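Local structure of SnoaL-like domain-containing protein (Kribbella flavida, 4LMI) at residues T20-A25 and D64-V69. The protein is of unknown function but belongs to the SnoaL-like family of the NTF2 clan and is a putative ketosteroid isomerase. Sequence-based numbering, arbitrary orientation.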
ATOM      1  N   THR B  20       3.980  17.513  -7.758  1.00 24.75           N
ATOM      2  CA  THR B  20       3.137  18.288  -8.681  1.00 25.05           C
ATOM      3  C   THR B  20       1.649  18.142  -8.368  1.00 25.65           C
ATOM      4  O   THR B  20       0.886  19.098  -8.516  1.00 29.43           O
ATOM      5  CB  THR B  20       3.397  17.961 -10.166  1.00 26.11           C
ATOM      6  OG1 THR B  20       3.153  16.570 -10.406  1.00 22.75           O
ATOM      7  CG2 THR B  20       4.841  18.342 -10.560  1.00 25.95           C
ATOM      8  N   LEU B  21       1.242  16.953  -7.930  1.00 26.55           N
ATOM      9  CA  LEU B  21      -0.143  16.744  -7.498  1.00 25.41           C
ATOM     10  C   LEU B  21      -0.470  17.599  -6.276  1.00 26.23           C
ATOM     11  O   LEU B  21      -1.454  18.341  -6.273  1.00 27.73           O
ATOM     12  CB  LEU B  21      -0.419  15.268  -7.204  1.00 26.57           C
ATOM     13  CG  LEU B  21      -1.853  14.919  -6.769  1.00 28.57           C
ATOM     14  CD1 LEU B  21      -2.887  15.402  -7.781  1.00 25.20           C
ATOM     15  CD2 LEU B  21      -1.987  13.422  -6.523  1.00 31.36           C
ATOM     16  N   ASN B  22       0.359  17.505  -5.239  1.00 28.76           N
ATOM     17  CA  ASN B  22       0.107  18.278  -4.028  1.00 30.23           C
ATOM     18  C   ASN B  22       0.160  19.782  -4.294  1.00 30.14           C
ATOM     19  O   ASN B  22      -0.581  20.555  -3.691  1.00 32.62           O
ATOM     20  CB  ASN B  22       1.077  17.899  -2.915  1.00 30.26           C
ATOM     21  CG  ASN B  22       0.689  18.506  -1.588  1.00 33.70           C
ATOM     22  OD1 ASN B  22      -0.439  18.333  -1.117  1.00 34.51           O
ATOM     23  ND2 ASN B  22       1.616  19.236  -0.982  1.00 36.98           N
ATOM     24  N   GLY B  23       1.028  20.179  -5.218  1.00 29.35           N
ATOM     25  CA  GLY B  23       1.156  21.573  -5.606  1.00 28.94           C
ATOM     26  C   GLY B  23       0.104  22.034  -6.593  1.00 29.17           C
ATOM     27  O   GLY B  23       0.091  23.202  -6.963  1.00 29.81           O
ATOM     28  N   ARG B  24      -0.783  21.128  -7.017  1.00 26.55           N
ATOM     29  CA  ARG B  24      -1.787  21.429  -8.052  1.00 28.46           C
ATOM     30  C   ARG B  24      -1.123  22.082  -9.266  1.00 26.13           C
ATOM     31  O   ARG B  24      -1.664  23.017  -9.864  1.00 27.95           O
ATOM     32  CB  ARG B  24      -2.917  22.331  -7.508  1.00 28.73           C
ATOM     33  CG  ARG B  24      -3.894  21.662  -6.553  1.00 34.00           C
ATOM     34  CD  ARG B  24      -3.415  21.741  -5.117  1.00 40.84           C
ATOM     35  NE  ARG B  24      -4.499  21.508  -4.164  1.00 42.71           N
ATOM     36  CZ  ARG B  24      -4.329  21.087  -2.913  1.00 44.31           C
ATOM     37  NH1 ARG B  24      -3.111  20.834  -2.440  1.00 39.50           N
ATOM     38  NH2 ARG B  24      -5.386  20.910  -2.131  1.00 43.29           N
ATOM     39  N   ALA B  25       0.063  21.587  -9.608  1.00 27.12           N
ATOM     40  CA  ALA B  25       0.843  22.128 -10.714  1.00 27.98           C
ATOM     41  C   ALA B  25       0.433  21.373 -11.970  1.00 27.09           C
ATOM     42  O   ALA B  25       1.121  20.449 -12.412  1.00 27.63           O
ATOM     43  CB  ALA B  25       2.331  21.976 -10.431  1.00 27.49           C
ATOM     44  N   ASP B  64     -10.293  21.333   0.385  1.00 47.99           N
ATOM     45  CA  ASP B  64      -8.903  21.748   0.553  1.00 59.64           C
ATOM     46  C   ASP B  64      -8.083  20.636   1.206  1.00 66.92           C
ATOM     47  O   ASP B  64      -8.029  20.523   2.436  1.00 81.76           O
ATOM     48  CB  ASP B  64      -8.832  23.043   1.375  1.00 72.44           C
ATOM     49  CG  ASP B  64      -7.408  23.546   1.567  1.00 78.53           C
ATOM     50  OD1 ASP B  64      -6.589  23.437   0.627  1.00 86.15           O
ATOM     51  OD2 ASP B  64      -7.111  24.062   2.665  1.00 80.99           O
ATOM     52  N   TRP B  65      -7.455  19.815   0.368  1.00 52.28           N
ATOM     53  CA  TRP B  65      -6.700  18.649   0.823  1.00 48.21           C
ATOM     54  C   TRP B  65      -5.216  18.867   0.748  1.00 46.67           C
ATOM     55  O   TRP B  65      -4.737  19.722   0.002  1.00 45.56           O
ATOM     56  CB  TRP B  65      -7.091  17.416   0.013  1.00 45.60           C
ATOM     57  CG  TRP B  65      -6.952  17.632  -1.471  1.00 43.58           C
ATOM     58  CD1 TRP B  65      -7.938  18.030  -2.370  1.00 40.79           C
ATOM     59  CD2 TRP B  65      -5.731  17.492  -2.279  1.00 39.76           C
ATOM     60  NE1 TRP B  65      -7.428  18.133  -3.639  1.00 44.63           N
ATOM     61  CE2 TRP B  65      -6.110  17.826  -3.654  1.00 41.84           C
ATOM     62  CE3 TRP B  65      -4.412  17.139  -2.010  1.00 41.50           C
ATOM     63  CZ2 TRP B  65      -5.196  17.799  -4.696  1.00 41.15           C
ATOM     64  CZ3 TRP B  65      -3.499  17.112  -3.071  1.00 40.35           C
ATOM     65  CH2 TRP B  65      -3.885  17.434  -4.379  1.00 38.11           C
ATOM     66  N   GLN B  66      -4.476  18.077   1.518  1.00 46.55           N
ATOM     67  CA  GLN B  66      -3.027  18.187   1.583  1.00 43.89           C
ATOM     68  C   GLN B  66      -2.437  16.802   1.787  1.00 40.02           C
ATOM     69  O   GLN B  66      -2.962  16.008   2.568  1.00 42.35           O
ATOM     70  CB  GLN B  66      -2.629  19.104   2.746  1.00 50.42           C
ATOM     71  CG  GLN B  66      -1.158  19.494   2.791  1.00 53.81           C
ATOM     72  CD  GLN B  66      -0.782  20.546   1.758  1.00 59.16           C
ATOM     73  OE1 GLN B  66       0.351  20.574   1.278  1.00 60.10           O
ATOM     74  NE2 GLN B  66      -1.729  21.416   1.414  1.00 61.96           N
ATOM     75  N   LEU B  67      -1.353  16.503   1.076  1.00 35.28           N
ATOM     76  CA  LEU B  67      -0.664  15.231   1.271  1.00 33.51           C
ATOM     77  C   LEU B  67       0.807  15.414   1.620  1.00 33.18           C
ATOM     78  O   LEU B  67       1.434  16.404   1.241  1.00 35.62           O
ATOM     79  CB  LEU B  67      -0.848  14.293   0.063  1.00 36.13           C
ATOM     80  CG  LEU B  67      -0.410  14.709  -1.339  1.00 38.12           C
ATOM     81  CD1 LEU B  67       1.051  14.355  -1.582  1.00 40.44           C
ATOM     82  CD2 LEU B  67      -1.291  14.019  -2.372  1.00 41.56           C
ATOM     83  N   THR B  68       1.325  14.456   2.379  1.00 30.55           N
ATOM     84  CA  THR B  68       2.736  14.386   2.729  1.00 32.08           C
ATOM     85  C   THR B  68       3.172  12.946   2.524  1.00 29.57           C
ATOM     86  O   THR B  68       2.587  12.029   3.107  1.00 29.39           O
ATOM     87  CB  THR B  68       2.974  14.793   4.197  1.00 32.40           C
ATOM     88  OG1 THR B  68       2.433  16.096   4.422  1.00 35.46           O
ATOM     89  CG2 THR B  68       4.463  14.806   4.526  1.00 33.04           C
ATOM     90  N   VAL B  69       4.183  12.748   1.684  1.00 28.65           N
ATOM     91  CA  VAL B  69       4.721  11.416   1.431  1.00 27.77           C
ATOM     92  C   VAL B  69       5.413  10.889   2.696  1.00 26.23           C
ATOM     93  O   VAL B  69       6.225  11.592   3.305  1.00 28.90           O
ATOM     94  CB  VAL B  69       5.700  11.420   0.237  1.00 26.36           C
ATOM     95  CG1 VAL B  69       6.416  10.081   0.119  1.00 26.52           C
ATOM     96  CG2 VAL B  69       4.962  11.755  -1.060  1.00 25.73           C
TER
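Asp64, poorly ordered, meets Arg24 through charge alone: its OD1 lies 3.9 Å from Arg24 NH2, well out of the guanidinium plane, a long salt bridge. At Trp65 the guanidinium lies flat on the indole, planes 12° apart, with Arg24 CZ 3.7 Å from the centroid of the six-membered ring, a cation-pi stack. CG of Trp65 sits between its backbone N and carbonyl carbon (chi1 54°), which folds the ring back beneath the group that its own carbonyl binds: Trp65 O accepts Arg24 NH2 at 2.5 Å and, weakly, NH1. Arg24 NH1 also donates to Asn22 O (2.8 Å), fixing the guanidinium's rotation. The indole rim reaches Leu21, whose CG is 4.0 Å from Trp65 CH2. With an alanine in place of Trp65, the guanidinium is likely to lose its aromatic floor and Leu21 this neighbour. Gln66 OE1 receives Asn22 ND2 at 2.9 Å, the two amide planes nearly perpendicular. Leu67 N donates almost straight (173°) to Asn22 OD1, approaching from above its carbonyl plane, while Leu67 CD1 packs against Asn22 CB. The Schellman end of helix 6-22 thus joins strand 65-75, outermost within the chain in this NTF2-like alpha+beta fold, mainly through backbone atoms; the indole probably stabilises Arg24's charge, Asp64 at most weakly.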